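Local atomic coordinates of CRISPR system Cmr subunit Cmr1-1 (Pyrococcus furiosus, PDB entry 4W8Z), a protein that binds RNA and, together with Cmr6, caps the elongated type III-B Cmr ribonucleoprotein complex of CRISPR antiviral defence. Residues A[11-16]-A[126-131]; A[45-50]-A[60-65]; A[101-106]-A[243-248]. All coordinates share one frame; numbering follows the deposited sequence.

Contact 1 (A[11-16]-A[126-131]); sequences EFEIES and RFRVVL
Strands 11-16 and 126-131 run antiparallel, and the pairs Phe12-Val129 and Ile14-Phe127 each close a two-bond ring, from Phe12 N to Val129 O at 2.8 Å and from Phe127 N to Ile14 O at 2.9 Å, with similar reciprocal bonds. The face carrying Glu13, Glu15, Arg126 and Arg128 is a ladder of charges. Arg128, bent at chi2 and chi3, swings across the strand pair and brings NH2 to Glu13 OE1 at 2.6 Å; the oxygen lies in the guanidinium plane and offers its anti lone pair, though the bond is bent at the hydrogen. The other Glu13 oxygen, OE2, leans toward Arg126, a long ion pair at 3.7 Å to NH1. Arg126 stays extended, and its NE donates to Glu15 OE1 at 3.0 Å; the carboxylate and guanidinium planes are 16° apart, but the bond is tilted out of both, and a weak bond from NH2 reaches the same oxygen. On the opposite face Ile14 CG1 packs on Phe127 CB at 3.9 Å, while Phe12 CE2 touches Leu131 CD1. Leu146 of helix 136-152 packs against Phe12 and Val129, as in a ferredoxin-like RAMP domain, where helices pack on one side of an antiparallel sheet. Glu13 is thus held chiefly by Arg128 and loosely by Arg126, with Arg170 of strand 166-172 a further weak, long partner, which probably helps keep its buried carboxylate ionised.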
loop_
_atom_site.group_PDB
_atom_site.type_symbol
_atom_site.label_atom_id
_atom_site.label_comp_id
_atom_site.label_asym_id
_atom_site.label_seq_id
_atom_site.Cartn_x
_atom_site.Cartn_y
_atom_site.Cartn_z
ATOM N N GLU A 11 -2.651 11.722 -18.290
ATOM C CA GLU A 11 -3.358 12.521 -17.297
ATOM C C GLU A 11 -4.356 11.686 -16.498
ATOM O O GLU A 11 -5.058 10.842 -17.053
ATOM C CB GLU A 11 -4.072 13.688 -17.975
ATOM C CG GLU A 11 -3.236 14.410 -19.024
ATOM C CD GLU A 11 -3.896 15.681 -19.524
ATOM O OE1 GLU A 11 -4.135 16.590 -18.701
ATOM O OE2 GLU A 11 -4.178 15.771 -20.738
ATOM N N PHE A 12 -4.413 11.929 -15.192
ATOM C CA PHE A 12 -5.295 11.177 -14.305
ATOM C C PHE A 12 -5.973 12.059 -13.266
ATOM O O PHE A 12 -5.385 13.020 -12.773
ATOM C CB PHE A 12 -4.519 10.078 -13.572
ATOM C CG PHE A 12 -3.893 9.061 -14.476
ATOM C CD1 PHE A 12 -4.568 7.899 -14.802
ATOM C CD2 PHE A 12 -2.623 9.262 -14.992
ATOM C CE1 PHE A 12 -3.994 6.960 -15.631
ATOM C CE2 PHE A 12 -2.043 8.327 -15.823
ATOM C CZ PHE A 12 -2.729 7.175 -16.143
ATOM N N GLU A 13 -7.213 11.720 -12.931
ATOM C CA GLU A 13 -7.835 12.235 -11.721
ATOM C C GLU A 13 -8.087 11.074 -10.773
ATOM O O GLU A 13 -8.829 10.147 -11.104
ATOM C CB GLU A 13 -9.146 12.963 -12.022
ATOM C CG GLU A 13 -9.016 14.470 -12.119
ATOM C CD GLU A 13 -10.342 15.181 -11.907
ATOM O OE1 GLU A 13 -10.638 16.140 -12.656
ATOM O OE2 GLU A 13 -11.085 14.782 -10.981
ATOM N N ILE A 14 -7.454 11.103 -9.605
ATOM C CA ILE A 14 -7.706 10.070 -8.609
ATOM C C ILE A 14 -8.519 10.641 -7.455
ATOM O O ILE A 14 -8.496 11.842 -7.195
ATOM C CB ILE A 14 -6.399 9.442 -8.079
ATOM C CG1 ILE A 14 -5.712 10.367 -7.073
ATOM C CG2 ILE A 14 -5.472 9.095 -9.232
ATOM C CD1 ILE A 14 -4.460 9.774 -6.449
ATOM N N GLU A 15 -9.265 9.774 -6.784
ATOM C CA GLU A 15 -10.132 10.188 -5.696
ATOM C C GLU A 15 -9.892 9.305 -4.475
ATOM O O GLU A 15 -9.667 8.099 -4.605
ATOM C CB GLU A 15 -11.597 10.125 -6.134
ATOM C CG GLU A 15 -12.601 10.429 -5.036
ATOM C CD GLU A 15 -14.041 10.320 -5.510
ATOM O OE1 GLU A 15 -14.379 10.930 -6.548
ATOM O OE2 GLU A 15 -14.834 9.617 -4.846
ATOM N N SER A 16 -9.928 9.910 -3.292
ATOM C CA SER A 16 -9.777 9.165 -2.050
ATOM C C SER A 16 -11.021 8.328 -1.749
ATOM O O SER A 16 -12.144 8.834 -1.755
ATOM C CB SER A 16 -9.491 10.113 -0.884
ATOM O OG SER A 16 -8.293 10.836 -1.100
ATOM N N ARG A 126 -10.236 14.857 -4.368
ATOM C CA ARG A 126 -9.699 14.539 -5.686
ATOM C C ARG A 126 -8.341 15.176 -5.939
ATOM O O ARG A 126 -8.038 16.247 -5.417
ATOM C CB ARG A 126 -10.685 14.957 -6.774
ATOM C CG ARG A 126 -11.930 14.099 -6.811
ATOM C CD ARG A 126 -12.755 14.366 -8.043
ATOM N NE ARG A 126 -13.962 13.549 -8.040
ATOM C CZ ARG A 126 -14.861 13.534 -9.018
ATOM N NH1 ARG A 126 -14.693 14.298 -10.091
ATOM N NH2 ARG A 126 -15.928 12.753 -8.922
ATOM N N PHE A 127 -7.528 14.492 -6.740
ATOM C CA PHE A 127 -6.176 14.938 -7.070
ATOM C C PHE A 127 -5.925 14.745 -8.558
ATOM O O PHE A 127 -6.320 13.730 -9.132
ATOM C CB PHE A 127 -5.126 14.167 -6.258
ATOM C CG PHE A 127 -5.317 14.260 -4.766
ATOM C CD1 PHE A 127 -6.232 13.444 -4.119
ATOM C CD2 PHE A 127 -4.582 15.162 -4.010
ATOM C CE1 PHE A 127 -6.421 13.531 -2.752
ATOM C CE2 PHE A 127 -4.760 15.249 -2.639
ATOM C CZ PHE A 127 -5.681 14.431 -2.012
ATOM N N ARG A 128 -5.281 15.723 -9.185
ATOM C CA ARG A 128 -4.867 15.581 -10.573
ATOM C C ARG A 128 -3.424 15.113 -10.645
ATOM O O ARG A 128 -2.543 15.691 -10.009
ATOM C CB ARG A 128 -5.023 16.896 -11.331
ATOM C CG ARG A 128 -4.368 16.880 -12.700
ATOM C CD ARG A 128 -5.221 17.609 -13.719
ATOM N NE ARG A 128 -6.637 17.307 -13.531
ATOM C CZ ARG A 128 -7.597 17.656 -14.381
ATOM N NH1 ARG A 128 -7.292 18.310 -15.493
ATOM N NH2 ARG A 128 -8.858 17.344 -14.120
ATOM N N VAL A 129 -3.181 14.056 -11.412
ATOM C CA VAL A 129 -1.827 13.565 -11.616
ATOM C C VAL A 129 -1.491 13.573 -13.101
ATOM O O VAL A 129 -2.189 12.957 -13.905
ATOM C CB VAL A 129 -1.640 12.143 -11.054
ATOM C CG1 VAL A 129 -0.235 11.651 -11.338
ATOM C CG2 VAL A 129 -1.923 12.119 -9.558
ATOM N N VAL A 130 -0.427 14.284 -13.462
ATOM C CA VAL A 130 -0.026 14.401 -14.858
ATOM C C VAL A 130 1.408 13.925 -15.037
ATOM O O VAL A 130 2.299 14.323 -14.283
ATOM C CB VAL A 130 -0.151 15.855 -15.364
ATOM C CG1 VAL A 130 0.374 15.972 -16.786
ATOM C CG2 VAL A 130 -1.596 16.329 -15.282
ATOM N N LEU A 131 1.622 13.069 -16.031
ATOM C CA LEU A 131 2.942 12.505 -16.298
ATOM C C LEU A 131 3.421 12.898 -17.687
ATOM O O LEU A 131 2.686 12.753 -18.663
ATOM C CB LEU A 131 2.914 10.980 -16.171
ATOM C CG LEU A 131 2.200 10.400 -14.948
ATOM C CD1 LEU A 131 2.127 8.878 -15.028
ATOM C CD2 LEU A 131 2.894 10.843 -13.671
#

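Contact 2 (A[45-50]-A[60-65])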
loop_
_atom_site.group_PDB
_atom_site.type_symbol
_atom_site.label_atom_id
_atom_site.label_comp_id
_atom_site.label_asym_id
_atom_site.label_seq_id
_atom_site.Cartn_x
_atom_site.Cartn_y
_atom_site.Cartn_z
ATOM N N TRP A 45 6.598 1.794 -5.986
ATOM C CA TRP A 45 5.934 0.738 -6.733
ATOM C C TRP A 45 6.669 0.375 -8.008
ATOM O O TRP A 45 6.526 -0.738 -8.510
ATOM C CB TRP A 45 4.487 1.133 -7.040
ATOM C CG TRP A 45 3.578 0.670 -5.961
ATOM C CD1 TRP A 45 2.949 1.439 -5.028
ATOM C CD2 TRP A 45 3.240 -0.687 -5.660
ATOM N NE1 TRP A 45 2.220 0.647 -4.176
ATOM C CE2 TRP A 45 2.383 -0.664 -4.541
ATOM C CE3 TRP A 45 3.574 -1.921 -6.231
ATOM C CZ2 TRP A 45 1.850 -1.826 -3.982
ATOM C CZ3 TRP A 45 3.044 -3.073 -5.677
ATOM C CH2 TRP A 45 2.190 -3.017 -4.563
ATOM N N PHE A 46 7.466 1.298 -8.530
ATOM C CA PHE A 46 8.297 0.974 -9.678
ATOM C C PHE A 46 9.310 -0.095 -9.292
ATOM O O PHE A 46 9.589 -1.008 -10.064
ATOM C CB PHE A 46 9.020 2.209 -10.214
ATOM C CG PHE A 46 10.067 1.889 -11.234
ATOM C CD1 PHE A 46 9.714 1.618 -12.543
ATOM C CD2 PHE A 46 11.405 1.840 -10.879
ATOM C CE1 PHE A 46 10.677 1.312 -13.482
ATOM C CE2 PHE A 46 12.371 1.535 -11.812
ATOM C CZ PHE A 46 12.007 1.271 -13.117
ATOM N N ARG A 47 9.857 0.030 -8.090
ATOM C CA ARG A 47 10.869 -0.901 -7.611
ATOM C C ARG A 47 10.276 -2.285 -7.398
ATOM O O ARG A 47 10.939 -3.295 -7.617
ATOM C CB ARG A 47 11.495 -0.399 -6.312
ATOM C CG ARG A 47 12.142 0.967 -6.410
ATOM C CD ARG A 47 13.087 1.176 -5.244
ATOM N NE ARG A 47 13.949 0.007 -5.078
ATOM C CZ ARG A 47 15.047 -0.023 -4.331
ATOM N NH1 ARG A 47 15.438 1.060 -3.671
ATOM N NH2 ARG A 47 15.757 -1.138 -4.250
ATOM N N ALA A 48 9.019 -2.321 -6.969
ATOM C CA ALA A 48 8.333 -3.583 -6.725
ATOM C C ALA A 48 8.014 -4.290 -8.037
ATOM O O ALA A 48 8.051 -5.519 -8.114
ATOM C CB ALA A 48 7.063 -3.350 -5.924
ATOM N N LEU A 49 7.700 -3.513 -9.069
ATOM C CA LEU A 49 7.437 -4.076 -10.390
ATOM C C LEU A 49 8.730 -4.540 -11.047
ATOM O O LEU A 49 8.888 -5.716 -11.370
ATOM C CB LEU A 49 6.734 -3.058 -11.294
ATOM C CG LEU A 49 5.329 -2.601 -10.901
ATOM C CD1 LEU A 49 4.699 -1.791 -12.027
ATOM C CD2 LEU A 49 4.449 -3.782 -10.526
ATOM N N ALA A 50 9.652 -3.603 -11.241
ATOM C CA ALA A 50 10.914 -3.891 -11.912
ATOM C C ALA A 50 11.738 -4.919 -11.142
ATOM O O ALA A 50 12.344 -5.809 -11.740
ATOM C CB ALA A 50 11.713 -2.609 -12.108
ATOM N N LYS A 60 21.524 -2.943 -10.700
ATOM C CA LYS A 60 20.835 -2.693 -11.962
ATOM C C LYS A 60 19.466 -2.058 -11.734
ATOM O O LYS A 60 19.015 -1.237 -12.529
ATOM C CB LYS A 60 20.688 -3.995 -12.754
ATOM C CG LYS A 60 20.169 -3.819 -14.170
ATOM C CD LYS A 60 20.155 -5.145 -14.912
ATOM C CE LYS A 60 19.657 -4.972 -16.340
ATOM N NZ LYS A 60 19.650 -6.259 -17.092
ATOM N N LEU A 61 18.812 -2.442 -10.643
ATOM C CA LEU A 61 17.521 -1.864 -10.291
ATOM C C LEU A 61 17.655 -0.371 -10.009
ATOM O O LEU A 61 16.862 0.436 -10.495
ATOM C CB LEU A 61 16.922 -2.576 -9.075
ATOM C CG LEU A 61 15.524 -2.102 -8.667
ATOM C CD1 LEU A 61 14.522 -2.423 -9.766
ATOM C CD2 LEU A 61 15.092 -2.707 -7.338
ATOM N N LYS A 62 18.669 -0.010 -9.229
ATOM C CA LYS A 62 18.878 1.379 -8.838
ATOM C C LYS A 62 19.307 2.243 -10.019
ATOM O O LYS A 62 19.069 3.450 -10.029
ATOM C CB LYS A 62 19.920 1.471 -7.724
ATOM C CG LYS A 62 19.811 2.739 -6.899
ATOM C CD LYS A 62 18.442 2.824 -6.256
ATOM C CE LYS A 62 18.362 3.948 -5.245
ATOM N NZ LYS A 62 17.163 3.792 -4.377
ATOM N N GLU A 63 19.943 1.625 -11.008
ATOM C CA GLU A 63 20.348 2.339 -12.212
ATOM C C GLU A 63 19.128 2.811 -12.995
ATOM O O GLU A 63 19.026 3.983 -13.360
ATOM C CB GLU A 63 21.235 1.456 -13.093
ATOM C CG GLU A 63 22.595 1.144 -12.490
ATOM C CD GLU A 63 23.403 0.178 -13.336
ATOM O OE1 GLU A 63 24.471 -0.270 -12.868
ATOM O OE2 GLU A 63 22.968 -0.135 -14.465
ATOM N N ILE A 64 18.201 1.891 -13.239
ATOM C CA ILE A 64 16.994 2.203 -13.991
ATOM C C ILE A 64 16.072 3.127 -13.200
ATOM O O ILE A 64 15.460 4.032 -13.768
ATOM C CB ILE A 64 16.232 0.924 -14.379
ATOM C CG1 ILE A 64 17.209 -0.116 -14.929
ATOM C CG2 ILE A 64 15.129 1.238 -15.387
ATOM C CD1 ILE A 64 16.622 -1.019 -15.990
ATOM N N GLU A 65 15.984 2.904 -11.889
ATOM C CA GLU A 65 15.146 3.738 -11.028
ATOM C C GLU A 65 15.562 5.204 -11.087
ATOM O O GLU A 65 14.723 6.090 -11.259
ATOM C CB GLU A 65 15.193 3.259 -9.576
ATOM C CG GLU A 65 14.460 4.193 -8.623
ATOM C CD GLU A 65 14.715 3.871 -7.166
ATOM O OE1 GLU A 65 14.316 4.679 -6.299
ATOM O OE2 GLU A 65 15.316 2.812 -6.888
#
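Phe46 on helix 38-54 meets Ile64 and Glu65 of helix 58-69, and with Ala50 against Leu61 this makes the apolar half of the contact. The Phe46 ring reaches across with CG anti to its own backbone nitrogen (chi1 170°), so that its outer atoms meet the second helix: CZ lies 3.9 Å from Ile64 CG2, which sits at the ring edge, and CE2 comes within 3.6 Å of Glu65 CA. Ala50 serves two neighbours, for its CB lies over one face of the Phe46 ring, toward the rim, and also meets Leu61 CD1 at 3.7 Å. The two methyls of Leu61 are thus divided, CD1 going to the alanine and CD2 to Arg47, whose NH2 is 3.5 Å away.

The charged half is built by Arg47, Lys62 and Glu65. Arg47 bends at chi3 (48°), and its CD comes up against Glu65 OE2 at 3.2 Å. The carboxylate oxygen lies well out of the guanidinium plane, and the long ion pair from NE to OE2 is therefore a matter of charge alone, with no N-H aimed at the oxygen. Lys62 NZ reaches the same OE2 through a weak hydrogen bond. This leaves Arg47 NH1 and Lys62 NZ 3.3 Å apart, two like charges drawn together around one carboxylate oxygen. Glu65 OE1 has its own salt bridge, to Arg43 NE one turn before Arg47.

The two helices are consecutive, joined by a short connection, and pack as a pair within the RAMP-superfamily range; the N-to-C directions of the short segments differ by 133°. Phe54, near the end of helix 38-54, touches Leu61 and Ile64. Trp45 packs on helix 136-152 and strand 294-302, and Phe46 also touches Ser145 of helix 136-152.

Contact 3 (A[101-106]-A[243-248]); sequences VGYIWF and QFNNSY
Asn245 supplies the polar link, its OD1 taking two backbone N-H groups from the loop 101-106. Tyr103 N donates at 2.9 Å, in the carbonyl plane and on a lone pair of OD1; Ile104 N donates to the same OD1 at 3.1 Å, nearly in line with the C=O bond and with a straight N-H geometry of 163°. The side chain is carried there with CG anti to the backbone nitrogen (chi1 -169°), and both bonds probably help fix the amide's rotation. Its other end, ND2, lies at the in-plane edge of the Tyr103 ring, with ring and amide planes 30° apart. A water accepts from ND2 at 3.3 Å and weakly from Gly102 N, and ND2 also donates weakly to Asn100 OD1.

Tyr103 to Phe106 form a type I beta turn, and Trp105 stands at the N-cap position of helix 106-113. Sequence places the turn within the RAMP-superfamily range and helix 237-264 within the Cmr1-like C-terminal range, so the asparagine joins elements from the two RAMP-related parts of the chain.

The apolar contacts centre on Tyr248 and Ile104. Ile104 CG2 rests against Tyr248 CB at 3.7 Å, and Tyr103 CB sits in plane at the edge of the Tyr248 ring, 3.7 Å from CD2. Two backbone carbonyls touch these side chains as well: Phe244 O approaches Ile104 CG2, and Tyr103 O is 3.5 Å from Tyr248 CE2. One turn earlier on the helix, the Phe244 ring turns away from the loop to stack on Phe286 and meet Phe231 edge-to-face.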
loop_
_atom_site.group_PDB
_atom_site.type_symbol
_atom_site.label_atom_id
_atom_site.label_comp_id
_atom_site.label_asym_id
_atom_site.label_seq_id
_atom_site.Cartn_x
_atom_site.Cartn_y
_atom_site.Cartn_z
ATOM N N VAL A 101 -13.050 2.766 14.268
ATOM C CA VAL A 101 -11.774 2.814 13.561
ATOM C C VAL A 101 -10.654 3.186 14.531
ATOM O O VAL A 101 -9.540 3.503 14.122
ATOM C CB VAL A 101 -11.805 3.841 12.400
ATOM C CG1 VAL A 101 -10.860 3.436 11.313
ATOM C CG2 VAL A 101 -13.185 3.944 11.809
ATOM N N GLY A 102 -10.959 3.133 15.821
ATOM C CA GLY A 102 -10.083 3.682 16.841
ATOM C C GLY A 102 -8.794 2.941 17.133
ATOM O O GLY A 102 -7.887 3.496 17.755
ATOM N N TYR A 103 -8.695 1.691 16.702
ATOM C CA TYR A 103 -7.470 0.938 16.931
ATOM C C TYR A 103 -6.538 0.987 15.723
ATOM O O TYR A 103 -5.350 1.247 15.877
ATOM C CB TYR A 103 -7.793 -0.505 17.311
ATOM C CG TYR A 103 -8.361 -0.630 18.707
ATOM C CD1 TYR A 103 -7.529 -0.607 19.821
ATOM C CD2 TYR A 103 -9.730 -0.760 18.912
ATOM C CE1 TYR A 103 -8.043 -0.716 21.100
ATOM C CE2 TYR A 103 -10.255 -0.868 20.188
ATOM C CZ TYR A 103 -9.407 -0.846 21.279
ATOM O OH TYR A 103 -9.930 -0.957 22.550
ATOM N N ILE A 104 -7.062 0.756 14.526
ATOM C CA ILE A 104 -6.213 0.806 13.343
ATOM C C ILE A 104 -5.699 2.225 13.100
ATOM O O ILE A 104 -4.588 2.402 12.606
ATOM C CB ILE A 104 -6.932 0.288 12.070
ATOM C CG1 ILE A 104 -8.205 1.080 11.776
ATOM C CG2 ILE A 104 -7.254 -1.196 12.192
ATOM C CD1 ILE A 104 -8.868 0.674 10.474
ATOM N N TRP A 105 -6.494 3.232 13.456
ATOM C CA TRP A 105 -6.094 4.626 13.257
ATOM C C TRP A 105 -5.827 5.346 14.573
ATOM O O TRP A 105 -5.930 6.571 14.642
ATOM C CB TRP A 105 -7.159 5.391 12.475
ATOM C CG TRP A 105 -7.364 4.890 11.081
ATOM C CD1 TRP A 105 -6.675 3.892 10.458
ATOM C CD2 TRP A 105 -8.326 5.364 10.132
ATOM N NE1 TRP A 105 -7.149 3.714 9.185
ATOM C CE2 TRP A 105 -8.165 4.603 8.960
ATOM C CE3 TRP A 105 -9.310 6.354 10.161
ATOM C CZ2 TRP A 105 -8.949 4.806 7.824
ATOM C CZ3 TRP A 105 -10.091 6.549 9.032
ATOM C CH2 TRP A 105 -9.904 5.781 7.881
ATOM N N PHE A 106 -5.492 4.577 15.607
ATOM C CA PHE A 106 -5.162 5.114 16.923
ATOM C C PHE A 106 -4.239 6.329 16.853
ATOM O O PHE A 106 -4.514 7.359 17.462
ATOM C CB PHE A 106 -4.519 4.018 17.780
ATOM C CG PHE A 106 -4.012 4.499 19.109
ATOM C CD1 PHE A 106 -2.713 4.961 19.246
ATOM C CD2 PHE A 106 -4.827 4.471 20.228
ATOM C CE1 PHE A 106 -2.242 5.404 20.468
ATOM C CE2 PHE A 106 -4.361 4.910 21.456
ATOM C CZ PHE A 106 -3.066 5.377 21.574
ATOM N N GLN A 243 -14.470 -3.699 9.904
ATOM C CA GLN A 243 -14.090 -5.107 9.971
ATOM C C GLN A 243 -12.602 -5.247 10.275
ATOM O O GLN A 243 -12.203 -6.066 11.105
ATOM C CB GLN A 243 -14.437 -5.830 8.667
ATOM C CG GLN A 243 -15.858 -6.376 8.621
ATOM C CD GLN A 243 -16.072 -7.524 9.596
ATOM O OE1 GLN A 243 -15.115 -8.173 10.032
ATOM N NE2 GLN A 243 -17.331 -7.780 9.944
ATOM N N PHE A 244 -11.791 -4.440 9.597
ATOM C CA PHE A 244 -10.358 -4.388 9.850
ATOM C C PHE A 244 -10.072 -4.028 11.306
ATOM O O PHE A 244 -9.131 -4.535 11.913
ATOM C CB PHE A 244 -9.690 -3.372 8.920
ATOM C CG PHE A 244 -9.416 -3.894 7.536
ATOM C CD1 PHE A 244 -8.754 -5.096 7.349
ATOM C CD2 PHE A 244 -9.818 -3.178 6.418
ATOM C CE1 PHE A 244 -8.494 -5.573 6.076
ATOM C CE2 PHE A 244 -9.566 -3.651 5.143
ATOM C CZ PHE A 244 -8.901 -4.848 4.972
ATOM N N ASN A 245 -10.899 -3.151 11.864
ATOM C CA ASN A 245 -10.664 -2.648 13.205
ATOM C C ASN A 245 -10.983 -3.688 14.272
ATOM O O ASN A 245 -10.253 -3.820 15.254
ATOM C CB ASN A 245 -11.479 -1.380 13.438
ATOM C CG ASN A 245 -11.089 -0.668 14.714
ATOM O OD1 ASN A 245 -9.991 -0.130 14.825
ATOM N ND2 ASN A 245 -11.992 -0.652 15.682
ATOM N N ASN A 246 -12.073 -4.423 14.083
ATOM C CA ASN A 246 -12.424 -5.493 15.008
ATOM C C ASN A 246 -11.372 -6.590 14.986
ATOM O O ASN A 246 -10.938 -7.069 16.032
ATOM C CB ASN A 246 -13.797 -6.076 14.679
ATOM C CG ASN A 246 -14.931 -5.125 15.015
ATOM O OD1 ASN A 246 -14.750 -4.158 15.761
ATOM N ND2 ASN A 246 -16.114 -5.399 14.470
ATOM N N SER A 247 -10.956 -6.972 13.783
ATOM C CA SER A 247 -9.922 -7.982 13.607
ATOM C C SER A 247 -8.611 -7.550 14.250
ATOM O O SER A 247 -7.962 -8.333 14.948
ATOM C CB SER A 247 -9.699 -8.271 12.124
ATOM O OG SER A 247 -10.858 -8.826 11.532
ATOM N N TYR A 248 -8.229 -6.297 14.016
ATOM C CA TYR A 248 -6.960 -5.784 14.519
ATOM C C TYR A 248 -6.967 -5.630 16.038
ATOM O O TYR A 248 -5.924 -5.732 16.682
ATOM C CB TYR A 248 -6.617 -4.444 13.863
ATOM C CG TYR A 248 -5.407 -3.780 14.475
ATOM C CD1 TYR A 248 -4.124 -4.231 14.189
ATOM C CD2 TYR A 248 -5.548 -2.718 15.358
ATOM C CE1 TYR A 248 -3.013 -3.634 14.758
ATOM C CE2 TYR A 248 -4.447 -2.117 15.932
ATOM C CZ TYR A 248 -3.181 -2.575 15.629
ATOM O OH TYR A 248 -2.087 -1.967 16.207
HETATM O O HOH W 1 -12.952 1.456 17.984
#

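In the fold
Contacts 1 and 2 both fall within the RAMP-superfamily range, and in sequence contact 2 is nested inside the loop closed by contact 1. Strand 8-16 leads on to helix 38-54, yet the two contacts do not touch: their centres are 23 Å apart and their nearest atoms about 11 Å. Helix 136-152 touches both, meeting side chains of contact 1 as well as Trp45 and Phe46 of contact 2. Contact 3 instead reaches into the C-terminal range, and its segments alternate along the chain with those of contact 1, about 28 Å away between centres. Contacts 2 and 3 lie on opposite sides of the chain's centre, their own centres 33 Å apart.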